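PDB 6GZF: glutathione S-transferase from Natrialba magadii ATCC 43099, which probably acts as a Xi class glutathione transferase, using glutathione in reactions such as the reduction of glutathionyl-hydroquinones. Local coordinates for residues A[61-66]-A[294-299]; A[87-92]-A[101-106]; A[115-120]-A[130-135]; A[250-255]-A[312-317]. All blocks are in the same frame, centred on the assembly; numbering follows the deposited sequence.

In the fold
Contact 1 spans the chain from the thioredoxin-like N-terminal domain to the helical C-terminal domain, joining the start of helix 65-77 to helix 290-299. Contacts 2 and 3 follow one another between its two segments, both within the N-terminal domain; their centres lie about 11 and 15 Å from that of contact 1, and each touches it. Contact 4 ties helix 250-254 to the chain beyond helix 290-299, so its segments alternate with those of contact 1, which it also touches. It stays apart from contacts 2 and 3, the nearest atoms being about 11 Å away. Contact 1 thus brings the predicted nucleophile loop and a C-terminal tyrosine together at the domain junction, with contact 4 leading on to the second subunit.

Contact 1 (A[61-66]-A[294-299]); sequences SYACPW and TEHYYT
Ala63 and His296 bring the two backbones closest, their CA atoms 6.4 Å apart where the loop leading into helix 65-77 meets helix 290-299. The methyl CB of Ala63 points at the helix and rests 3.5 Å from CB of His296, meeting the imidazole obliquely. Tyr297 reaches past this pair toward the loop. Its CG stands anti to the carbonyl carbon (chi1 -74°), which sends the phenol alongside Ala63, and the ring edge meets the Ala63 carbonyl almost in plane, with CE1 3.3 Å from O. Farther out, Tyr297 OH approaches CD of Pro65 at 3.2 Å; its hydrogen bond is with the hydroxyl of Tyr196. CD2 of His296 lies over the rim of one face of the Tyr297 phenol, 3.5 Å above its plane. The imidazole is steadied in turn by a hydrogen bond from His296 ND1 to the carbonyl of Pro90. A leucine in place of Tyr297 would probably leave a gap beside Pro65 and the hydroxyl of Tyr196 without this mate. Tyr297 is predicted to lower the pKa of Cys64, the predicted nucleophile, which agrees with a phenol directed at the Cys64 loop. Around this junction of the two domains, Val253 of helix 250-254 packs on Tyr297, Tyr254 of the same helix touches Pro65, and helix 177-192 flanks Trp66.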
# COMPACT_ATOMS: atom_id res chain seq x y z
N SER A 61 -17.17 -1.62 -17.05
CA SER A 61 -15.85 -1.02 -16.94
C SER A 61 -14.85 -2.16 -16.80
O SER A 61 -15.14 -3.15 -16.13
CB SER A 61 -15.78 -0.07 -15.74
OG SER A 61 -14.44 0.33 -15.49
N TYR A 62 -13.69 -2.02 -17.42
CA TYR A 62 -12.67 -3.06 -17.32
C TYR A 62 -12.05 -3.09 -15.93
O TYR A 62 -11.41 -4.07 -15.55
CB TYR A 62 -11.58 -2.85 -18.38
CG TYR A 62 -11.91 -3.42 -19.74
CD1 TYR A 62 -12.14 -4.78 -19.91
CD2 TYR A 62 -11.99 -2.60 -20.85
CE1 TYR A 62 -12.44 -5.30 -21.16
CE2 TYR A 62 -12.29 -3.11 -22.10
CZ TYR A 62 -12.51 -4.46 -22.25
OH TYR A 62 -12.81 -4.97 -23.49
N ALA A 63 -12.25 -2.01 -15.17
CA ALA A 63 -11.64 -1.87 -13.86
C ALA A 63 -12.48 -2.50 -12.76
O ALA A 63 -11.95 -2.95 -11.74
CB ALA A 63 -11.40 -0.41 -13.56
N CYS A 64 -13.79 -2.54 -12.96
CA CYS A 64 -14.70 -3.08 -11.96
C CYS A 64 -14.71 -4.60 -11.97
O CYS A 64 -14.98 -5.22 -13.00
CB CYS A 64 -16.12 -2.54 -12.18
SG CYS A 64 -17.26 -2.82 -10.81
N PRO A 65 -14.43 -5.22 -10.81
CA PRO A 65 -14.37 -6.68 -10.69
C PRO A 65 -15.76 -7.31 -10.75
O PRO A 65 -15.89 -8.51 -11.02
CB PRO A 65 -13.74 -6.89 -9.32
CG PRO A 65 -14.16 -5.70 -8.54
CD PRO A 65 -14.18 -4.56 -9.53
N TRP A 66 -16.79 -6.51 -10.49
CA TRP A 66 -18.16 -6.99 -10.55
C TRP A 66 -18.61 -7.06 -12.01
O TRP A 66 -19.21 -8.05 -12.44
CB TRP A 66 -19.07 -6.08 -9.73
CG TRP A 66 -18.54 -5.84 -8.36
CD1 TRP A 66 -17.78 -4.79 -7.94
CD2 TRP A 66 -18.68 -6.71 -7.23
NE1 TRP A 66 -17.46 -4.93 -6.61
CE2 TRP A 66 -18.00 -6.11 -6.15
CE3 TRP A 66 -19.32 -7.93 -7.01
CZ2 TRP A 66 -17.94 -6.69 -4.89
CZ3 TRP A 66 -19.27 -8.50 -5.76
CH2 TRP A 66 -18.58 -7.88 -4.71
N THR A 294 -5.59 -0.12 -12.85
CA THR A 294 -4.69 0.73 -12.08
C THR A 294 -5.06 2.20 -12.19
O THR A 294 -4.92 2.95 -11.22
CB THR A 294 -3.23 0.55 -12.54
OG1 THR A 294 -3.13 0.77 -13.95
CG2 THR A 294 -2.74 -0.86 -12.22
N GLU A 295 -5.53 2.62 -13.36
CA GLU A 295 -5.88 4.02 -13.57
C GLU A 295 -7.11 4.41 -12.75
O GLU A 295 -7.17 5.50 -12.19
CB GLU A 295 -6.15 4.29 -15.06
CG GLU A 295 -6.44 5.76 -15.36
CD GLU A 295 -6.84 6.00 -16.80
OE1 GLU A 295 -6.65 5.09 -17.63
OE2 GLU A 295 -7.36 7.10 -17.09
N HIS A 296 -8.08 3.51 -12.68
CA HIS A 296 -9.30 3.77 -11.94
C HIS A 296 -9.04 3.90 -10.45
O HIS A 296 -9.30 4.93 -9.85
CB HIS A 296 -10.34 2.67 -12.20
CG HIS A 296 -11.58 2.80 -11.37
ND1 HIS A 296 -12.60 3.66 -11.69
CD2 HIS A 296 -11.96 2.16 -10.23
CE1 HIS A 296 -13.56 3.56 -10.78
NE2 HIS A 296 -13.19 2.66 -9.89
N TYR A 297 -8.53 2.84 -9.84
CA TYR A 297 -8.41 2.79 -8.39
C TYR A 297 -7.44 3.82 -7.81
O TYR A 297 -7.62 4.27 -6.69
CB TYR A 297 -8.00 1.39 -7.95
CG TYR A 297 -9.12 0.39 -8.05
CD1 TYR A 297 -9.45 -0.20 -9.26
CD2 TYR A 297 -9.87 0.04 -6.93
CE1 TYR A 297 -10.49 -1.11 -9.36
CE2 TYR A 297 -10.90 -0.87 -7.01
CZ TYR A 297 -11.21 -1.44 -8.23
OH TYR A 297 -12.24 -2.34 -8.32
N TYR A 298 -6.43 4.20 -8.58
CA TYR A 298 -5.41 5.11 -8.07
C TYR A 298 -5.70 6.59 -8.34
O TYR A 298 -5.11 7.46 -7.69
CB TYR A 298 -4.03 4.75 -8.63
CG TYR A 298 -3.41 3.54 -7.97
CD1 TYR A 298 -2.84 3.63 -6.71
CD2 TYR A 298 -3.37 2.31 -8.62
CE1 TYR A 298 -2.27 2.53 -6.10
CE2 TYR A 298 -2.79 1.20 -8.02
CZ TYR A 298 -2.24 1.32 -6.76
OH TYR A 298 -1.67 0.22 -6.15
N THR A 299 -6.59 6.89 -9.27
CA THR A 299 -6.87 8.29 -9.63
C THR A 299 -8.33 8.71 -9.45
O THR A 299 -8.66 9.88 -9.62
CB THR A 299 -6.47 8.59 -11.09
OG1 THR A 299 -7.43 8.01 -11.98
CG2 THR A 299 -5.08 8.04 -11.40

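Contact 2 (A[87-92]-A[101-106]); sequences VVDPYR and PEKEGC
Lys103 and Asp89 form the ionic link between the two segments, a salt bridge with NZ of Lys103 3.0 Å from OD1 of Asp89. The lysine chain is extended and meets the aspartate at about a right angle, its ammonium using the syn lone pair of OD1. A second charge, Glu295 of helix 290-299, also binds this ammonium, so the lysine is shared by two carboxylates.

Hydrogen bonds fix the aspartate itself. The backbone N of Tyr91 donates to Asp89 OD1 at 2.9 Å from above the carboxylate plane, 54° out of it, closing an Asx turn; OD2 is taken by Thr100 and Gln98. With CG anti to the backbone N (chi1 -166°), the carboxylate can serve the turn and the lysine together.

Apolar contact comes from the proline and the cysteine: CD of Pro90 lies 3.5 Å from SG of Cys106. Separately, the proline ring lies beside the end of the lysine, Pro90 CG being 4.0 Å from Lys103 NZ.

Where the backbones come closest, Cys106 CA makes a bent C-H...O contact with O of Val87 at 3.6 Å, and CG1 of Val87 lies 3.3 Å from O of Gly105. Lys103 to Cys106 make a type II turn, with the glycine at its third position. The loop leaves edge strand 84-87 and folds back beside it, with His292 of helix 290-299 packed on both Pro90 and Cys106.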
# COMPACT_ATOMS: atom_id res chain seq x y z
N VAL A 87 -17.90 -0.16 -23.29
CA VAL A 87 -16.94 0.03 -22.20
C VAL A 87 -16.83 1.49 -21.79
O VAL A 87 -16.46 2.34 -22.58
CB VAL A 87 -15.54 -0.48 -22.60
CG1 VAL A 87 -14.58 -0.31 -21.44
CG2 VAL A 87 -15.61 -1.94 -23.03
N VAL A 88 -17.16 1.76 -20.53
CA VAL A 88 -17.14 3.12 -20.01
C VAL A 88 -15.73 3.56 -19.63
O VAL A 88 -14.82 2.74 -19.49
CB VAL A 88 -18.05 3.26 -18.78
CG1 VAL A 88 -19.47 2.85 -19.12
CG2 VAL A 88 -17.53 2.43 -17.63
N ASP A 89 -15.55 4.87 -19.47
CA ASP A 89 -14.28 5.46 -19.08
C ASP A 89 -13.86 4.97 -17.70
O ASP A 89 -14.61 5.11 -16.73
CB ASP A 89 -14.39 6.99 -19.11
CG ASP A 89 -13.04 7.69 -19.05
OD1 ASP A 89 -12.04 7.07 -18.64
OD2 ASP A 89 -12.99 8.89 -19.40
N PRO A 90 -12.65 4.37 -17.60
CA PRO A 90 -12.10 3.94 -16.31
C PRO A 90 -11.95 5.10 -15.32
O PRO A 90 -12.02 4.88 -14.12
CB PRO A 90 -10.73 3.36 -16.69
CG PRO A 90 -10.43 3.91 -18.05
CD PRO A 90 -11.76 4.02 -18.72
N TYR A 91 -11.75 6.31 -15.83
CA TYR A 91 -11.72 7.49 -14.98
C TYR A 91 -13.12 8.08 -14.86
O TYR A 91 -13.84 8.19 -15.86
CB TYR A 91 -10.75 8.54 -15.51
CG TYR A 91 -10.72 9.81 -14.68
CD1 TYR A 91 -9.87 9.92 -13.58
CD2 TYR A 91 -11.53 10.89 -14.99
CE1 TYR A 91 -9.85 11.07 -12.81
CE2 TYR A 91 -11.51 12.04 -14.22
CZ TYR A 91 -10.67 12.13 -13.14
OH TYR A 91 -10.65 13.28 -12.38
N ARG A 92 -13.50 8.46 -13.65
CA ARG A 92 -14.79 9.08 -13.42
C ARG A 92 -14.71 10.12 -12.30
O ARG A 92 -13.83 10.05 -11.44
CB ARG A 92 -15.84 8.03 -13.07
CG ARG A 92 -15.55 7.26 -11.80
CD ARG A 92 -16.82 6.65 -11.23
NE ARG A 92 -16.54 5.64 -10.21
CZ ARG A 92 -17.46 4.82 -9.72
NH1 ARG A 92 -18.71 4.89 -10.16
NH2 ARG A 92 -17.14 3.93 -8.80
N PRO A 101 -15.12 7.56 -25.92
CA PRO A 101 -14.81 6.61 -27.00
C PRO A 101 -13.40 6.75 -27.56
O PRO A 101 -12.82 5.75 -28.00
CB PRO A 101 -15.85 6.96 -28.07
CG PRO A 101 -16.23 8.37 -27.79
CD PRO A 101 -16.17 8.51 -26.30
N GLU A 102 -12.85 7.96 -27.56
CA GLU A 102 -11.51 8.18 -28.11
C GLU A 102 -10.44 7.54 -27.23
O GLU A 102 -9.35 7.20 -27.71
CB GLU A 102 -11.23 9.68 -28.28
CG GLU A 102 -11.24 10.47 -26.99
CD GLU A 102 -12.57 11.16 -26.73
OE1 GLU A 102 -13.61 10.63 -27.18
OE2 GLU A 102 -12.57 12.22 -26.07
N LYS A 103 -10.75 7.37 -25.95
CA LYS A 103 -9.80 6.80 -25.00
C LYS A 103 -9.58 5.32 -25.27
O LYS A 103 -10.52 4.60 -25.62
CB LYS A 103 -10.29 7.03 -23.57
CG LYS A 103 -9.24 6.76 -22.50
CD LYS A 103 -9.71 7.28 -21.15
CE LYS A 103 -8.65 7.07 -20.08
NZ LYS A 103 -9.07 7.65 -18.77
N GLU A 104 -8.34 4.87 -25.10
CA GLU A 104 -7.97 3.48 -25.39
C GLU A 104 -8.74 2.48 -24.53
O GLU A 104 -8.74 2.56 -23.31
CB GLU A 104 -6.46 3.29 -25.17
CG GLU A 104 -5.99 1.85 -25.29
CD GLU A 104 -6.19 1.28 -26.68
OE1 GLU A 104 -5.98 2.02 -27.66
OE2 GLU A 104 -6.54 0.09 -26.79
N GLY A 105 -9.40 1.54 -25.20
CA GLY A 105 -10.14 0.49 -24.51
C GLY A 105 -11.60 0.84 -24.28
O GLY A 105 -12.41 -0.02 -23.95
N CYS A 106 -11.93 2.12 -24.46
CA CYS A 106 -13.29 2.59 -24.22
C CYS A 106 -14.06 2.74 -25.53
O CYS A 106 -13.47 2.92 -26.59
CB CYS A 106 -13.26 3.93 -23.48
SG CYS A 106 -12.04 4.01 -22.17

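Contact 3 (A[115-120]-A[130-135]); sequences DYLREL and CRVTVP
Leu117 and Val132 carry the apolar part of this contact, their side chains overlapping flank to flank and running opposite ways where helix 117-124 runs beside the chain that leads to strand 136-139. The two branches of the valine share the work. CG1 meets Leu117, 3.7 Å from its CB, and CG2 lies 3.8 Å from CB of Arg118. The CG1 branch is anti to the backbone N (chi1 -178°), which puts it against the base of the leucine while the other branch faces the arginine. Leu117 then reaches farther along segment 130-135, its CD2 3.9 Å from CG1 of Val134. An alanine in place of Val132 is likely to leave a gap against Leu117 CB and Arg118 CB and the leucine less firmly seated.

Close approaches to backbone atoms supplement the methyl packing: CD2 of Leu117 lies 3.5 Å from O of Thr133, and that carbonyl takes its hydrogen bond from the hydroxyl of Tyr121, one turn along the helix from Leu117. No hydrogen bond crosses between the segments.

Polar interactions instead brace each side separately. The backbone N of Tyr116 donates to OE2 of Glu119 at 2.9 Å, holding the chain at Tyr116, and the Arg118 guanidinium makes a cation-pi contact with Trp16. Arg131 pairs with Glu31.

Residues 131-134 are predicted to bind glutathione, and a cis peptide bond precedes Pro135, the hallmark cis-proline of thioredoxin-like folds. Val134 and Pro135 pack on helix 65-77, Pro135 also on strand 56-60, and Leu117 touches Trp97.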
# COMPACT_ATOMS: atom_id res chain seq x y z
N ASP A 115 -23.68 10.67 -22.81
CA ASP A 115 -22.41 11.13 -22.27
C ASP A 115 -22.06 10.37 -21.00
O ASP A 115 -20.91 9.98 -20.80
CB ASP A 115 -22.46 12.63 -21.99
CG ASP A 115 -22.69 13.46 -23.23
OD1 ASP A 115 -22.09 13.14 -24.28
OD2 ASP A 115 -23.48 14.43 -23.17
N TYR A 116 -23.06 10.14 -20.16
CA TYR A 116 -22.84 9.50 -18.87
C TYR A 116 -23.80 8.34 -18.64
O TYR A 116 -24.88 8.29 -19.22
CB TYR A 116 -22.97 10.53 -17.75
CG TYR A 116 -22.19 11.80 -18.00
CD1 TYR A 116 -20.81 11.83 -17.84
CD2 TYR A 116 -22.83 12.96 -18.42
CE1 TYR A 116 -20.09 12.98 -18.08
CE2 TYR A 116 -22.11 14.12 -18.66
CZ TYR A 116 -20.75 14.12 -18.49
OH TYR A 116 -20.03 15.27 -18.72
N LEU A 117 -23.40 7.41 -17.78
CA LEU A 117 -24.19 6.22 -17.49
C LEU A 117 -25.47 6.57 -16.73
O LEU A 117 -26.45 5.83 -16.80
CB LEU A 117 -23.37 5.22 -16.69
CG LEU A 117 -23.86 3.77 -16.68
CD1 LEU A 117 -23.61 3.11 -18.03
CD2 LEU A 117 -23.19 2.98 -15.56
N ARG A 118 -25.45 7.69 -16.02
CA ARG A 118 -26.60 8.09 -15.22
C ARG A 118 -27.80 8.46 -16.10
O ARG A 118 -28.94 8.37 -15.66
CB ARG A 118 -26.23 9.27 -14.31
CG ARG A 118 -25.55 10.43 -15.00
CD ARG A 118 -25.00 11.41 -13.97
NE ARG A 118 -24.42 12.61 -14.57
CZ ARG A 118 -25.09 13.73 -14.81
NH1 ARG A 118 -26.38 13.82 -14.49
NH2 ARG A 118 -24.48 14.77 -15.36
N GLU A 119 -27.52 8.86 -17.33
CA GLU A 119 -28.58 9.17 -18.29
C GLU A 119 -29.37 7.91 -18.64
O GLU A 119 -30.58 7.96 -18.84
CB GLU A 119 -28.00 9.79 -19.56
CG GLU A 119 -27.31 11.13 -19.34
CD GLU A 119 -26.65 11.66 -20.60
OE1 GLU A 119 -27.38 11.91 -21.59
OE2 GLU A 119 -25.41 11.82 -20.60
N LEU A 120 -28.67 6.78 -18.71
CA LEU A 120 -29.29 5.51 -19.06
C LEU A 120 -30.24 5.03 -17.96
O LEU A 120 -31.32 4.52 -18.25
CB LEU A 120 -28.21 4.45 -19.31
CG LEU A 120 -27.52 4.55 -20.68
CD1 LEU A 120 -26.22 3.77 -20.67
CD2 LEU A 120 -28.45 4.05 -21.77
N CYS A 130 -30.81 5.51 -6.58
CA CYS A 130 -29.83 4.43 -6.58
C CYS A 130 -28.41 4.92 -6.81
O CYS A 130 -28.16 6.12 -6.89
CB CYS A 130 -30.18 3.40 -7.65
SG CYS A 130 -30.04 4.04 -9.34
N ARG A 131 -27.48 3.97 -6.90
CA ARG A 131 -26.11 4.25 -7.30
C ARG A 131 -25.95 3.91 -8.78
O ARG A 131 -26.44 2.88 -9.25
CB ARG A 131 -25.12 3.44 -6.46
CG ARG A 131 -25.19 3.69 -4.96
CD ARG A 131 -24.27 4.83 -4.53
NE ARG A 131 -24.09 4.87 -3.08
CZ ARG A 131 -23.48 5.85 -2.43
NH1 ARG A 131 -22.98 6.88 -3.09
NH2 ARG A 131 -23.37 5.80 -1.11
N VAL A 132 -25.27 4.78 -9.51
CA VAL A 132 -24.98 4.52 -10.92
C VAL A 132 -23.72 3.68 -11.03
O VAL A 132 -22.61 4.21 -10.95
CB VAL A 132 -24.82 5.83 -11.72
CG1 VAL A 132 -24.57 5.52 -13.19
CG2 VAL A 132 -26.06 6.69 -11.57
N THR A 133 -23.89 2.38 -11.21
CA THR A 133 -22.77 1.43 -11.21
C THR A 133 -22.79 0.50 -12.41
O THR A 133 -23.74 0.48 -13.19
CB THR A 133 -22.79 0.56 -9.94
OG1 THR A 133 -24.00 -0.20 -9.89
CG2 THR A 133 -22.67 1.42 -8.69
N VAL A 134 -21.72 -0.29 -12.53
CA VAL A 134 -21.61 -1.33 -13.55
C VAL A 134 -21.52 -2.68 -12.84
O VAL A 134 -21.05 -2.74 -11.70
CB VAL A 134 -20.37 -1.11 -14.45
CG1 VAL A 134 -20.59 0.08 -15.38
CG2 VAL A 134 -19.12 -0.92 -13.61
N PRO A 135 -21.96 -3.76 -13.50
CA PRO A 135 -22.48 -3.85 -14.86
C PRO A 135 -23.97 -3.52 -14.98
O PRO A 135 -24.67 -3.47 -13.97
CB PRO A 135 -22.24 -5.32 -15.22
CG PRO A 135 -22.42 -6.03 -13.92
CD PRO A 135 -21.89 -5.09 -12.86

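Contact 4 (A[250-255]-A[312-317]); sequences FDNVYH and RGPDLD
The side chains of Asn252 and Leu316 reach toward each other across the gap between the segments, and OD1 of the Asn252 amide meets CD1 of the leucine at 3.5 Å. The same methyl lies 3.9 Å from CB of Asp251, so the end of Leu316 fits between two successive residues of helix 250-254. Its CG is anti to the carbonyl carbon (chi1 -76°), and the extended branch carries CD1 to the helix. The Asp251 carboxylate is engaged elsewhere, by the backbone N atoms of Ile265 and Arg266, leaving its CB to face the leucine. Alongside, the Pro314 ring puts CD 3.3 Å from O of Asp251. The Asn252 amide nitrogen turns toward the chain at Arg312 and Gly313, with ND2 3.9 Å from O of Arg312, too far for a hydrogen bond. Lacking a side chain, Gly313 can bring its CA to 5.1 Å from that of Asn252.

The helix holds a wider pi-type turn, closed by a bond from N of His255 to O of Phe250. It also carries Tyr254, predicted to lower the pKa of the probable active-site cysteine. The 312-317 segment is a C-terminal extension laid over the helical domain; the backbone N atoms of Arg312 and Gly313 bond to Tyr207 OH and Asn261 OD1 of the second subunit, making it part of the dimer interface.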
# COMPACT_ATOMS: atom_id res chain seq x y z
N PHE A 250 -5.66 -7.92 -6.73
CA PHE A 250 -5.19 -7.85 -5.35
C PHE A 250 -3.78 -7.26 -5.22
O PHE A 250 -3.57 -6.32 -4.46
CB PHE A 250 -5.22 -9.24 -4.72
CG PHE A 250 -5.23 -9.22 -3.21
CD1 PHE A 250 -4.07 -9.01 -2.49
CD2 PHE A 250 -6.41 -9.43 -2.52
CE1 PHE A 250 -4.08 -8.99 -1.11
CE2 PHE A 250 -6.43 -9.41 -1.13
CZ PHE A 250 -5.27 -9.19 -0.43
N ASP A 251 -2.83 -7.81 -5.97
CA ASP A 251 -1.43 -7.45 -5.80
C ASP A 251 -1.05 -6.13 -6.47
O ASP A 251 -0.02 -5.54 -6.15
CB ASP A 251 -0.53 -8.57 -6.31
CG ASP A 251 -0.57 -9.80 -5.42
OD1 ASP A 251 -1.46 -9.86 -4.55
OD2 ASP A 251 0.28 -10.70 -5.60
N ASN A 252 -1.87 -5.67 -7.41
CA ASN A 252 -1.61 -4.41 -8.09
C ASN A 252 -2.37 -3.24 -7.47
O ASN A 252 -1.98 -2.09 -7.61
CB ASN A 252 -1.96 -4.52 -9.58
CG ASN A 252 -0.78 -4.98 -10.42
OD1 ASN A 252 -0.62 -6.17 -10.68
ND2 ASN A 252 0.04 -4.03 -10.87
N VAL A 253 -3.47 -3.55 -6.79
CA VAL A 253 -4.34 -2.51 -6.25
C VAL A 253 -4.69 -2.71 -4.77
O VAL A 253 -4.30 -1.91 -3.92
CB VAL A 253 -5.66 -2.42 -7.04
CG1 VAL A 253 -6.62 -1.46 -6.37
CG2 VAL A 253 -5.38 -1.98 -8.47
N TYR A 254 -5.42 -3.78 -4.48
CA TYR A 254 -5.96 -4.02 -3.14
C TYR A 254 -4.90 -4.03 -2.05
O TYR A 254 -5.11 -3.51 -0.95
CB TYR A 254 -6.73 -5.34 -3.12
CG TYR A 254 -7.97 -5.35 -3.99
CD1 TYR A 254 -8.64 -4.18 -4.30
CD2 TYR A 254 -8.46 -6.54 -4.51
CE1 TYR A 254 -9.77 -4.18 -5.09
CE2 TYR A 254 -9.59 -6.56 -5.31
CZ TYR A 254 -10.24 -5.38 -5.60
OH TYR A 254 -11.36 -5.39 -6.39
N HIS A 255 -3.75 -4.63 -2.36
CA HIS A 255 -2.66 -4.79 -1.40
C HIS A 255 -2.10 -3.45 -0.94
O HIS A 255 -1.83 -3.26 0.25
CB HIS A 255 -1.55 -5.64 -2.03
CG HIS A 255 -0.46 -6.00 -1.08
ND1 HIS A 255 0.47 -5.09 -0.62
CD2 HIS A 255 -0.13 -7.19 -0.51
CE1 HIS A 255 1.32 -5.70 0.19
NE2 HIS A 255 0.97 -6.97 0.28
N ARG A 312 3.29 1.61 -9.18
CA ARG A 312 3.87 0.72 -10.18
C ARG A 312 3.40 -0.72 -10.00
O ARG A 312 2.91 -1.34 -10.95
CB ARG A 312 5.40 0.79 -10.12
CG ARG A 312 6.10 -0.19 -11.04
CD ARG A 312 7.59 0.08 -11.08
NE ARG A 312 8.29 -0.80 -12.00
CZ ARG A 312 9.55 -0.65 -12.37
NH1 ARG A 312 10.27 0.36 -11.89
NH2 ARG A 312 10.11 -1.51 -13.22
N GLY A 313 3.55 -1.24 -8.79
CA GLY A 313 3.14 -2.61 -8.51
C GLY A 313 4.18 -3.63 -8.93
O GLY A 313 5.17 -3.28 -9.56
N PRO A 314 3.96 -4.90 -8.57
CA PRO A 314 4.89 -6.00 -8.85
C PRO A 314 4.95 -6.35 -10.34
O PRO A 314 4.04 -6.02 -11.09
CB PRO A 314 4.31 -7.17 -8.05
CG PRO A 314 3.36 -6.56 -7.07
CD PRO A 314 2.81 -5.35 -7.76
N ASP A 315 6.04 -7.00 -10.74
CA ASP A 315 6.15 -7.52 -12.09
C ASP A 315 5.59 -8.94 -12.12
O ASP A 315 6.31 -9.92 -11.96
CB ASP A 315 7.61 -7.51 -12.56
CG ASP A 315 7.74 -7.61 -14.07
OD1 ASP A 315 6.84 -7.10 -14.78
OD2 ASP A 315 8.74 -8.18 -14.55
N LEU A 316 4.27 -9.04 -12.32
CA LEU A 316 3.57 -10.31 -12.22
C LEU A 316 3.58 -11.09 -13.53
O LEU A 316 3.03 -10.64 -14.54
CB LEU A 316 2.13 -10.08 -11.76
CG LEU A 316 1.95 -9.76 -10.28
CD1 LEU A 316 0.49 -9.46 -9.97
CD2 LEU A 316 2.45 -10.91 -9.42
N ASP A 317 4.19 -12.27 -13.51
CA ASP A 317 4.21 -13.14 -14.67
C ASP A 317 3.00 -14.07 -14.64
O ASP A 317 3.10 -15.22 -14.20
CB ASP A 317 5.51 -13.95 -14.72
CG ASP A 317 5.75 -14.58 -16.08
OD1 ASP A 317 5.15 -14.11 -17.07
OD2 ASP A 317 6.54 -15.54 -16.15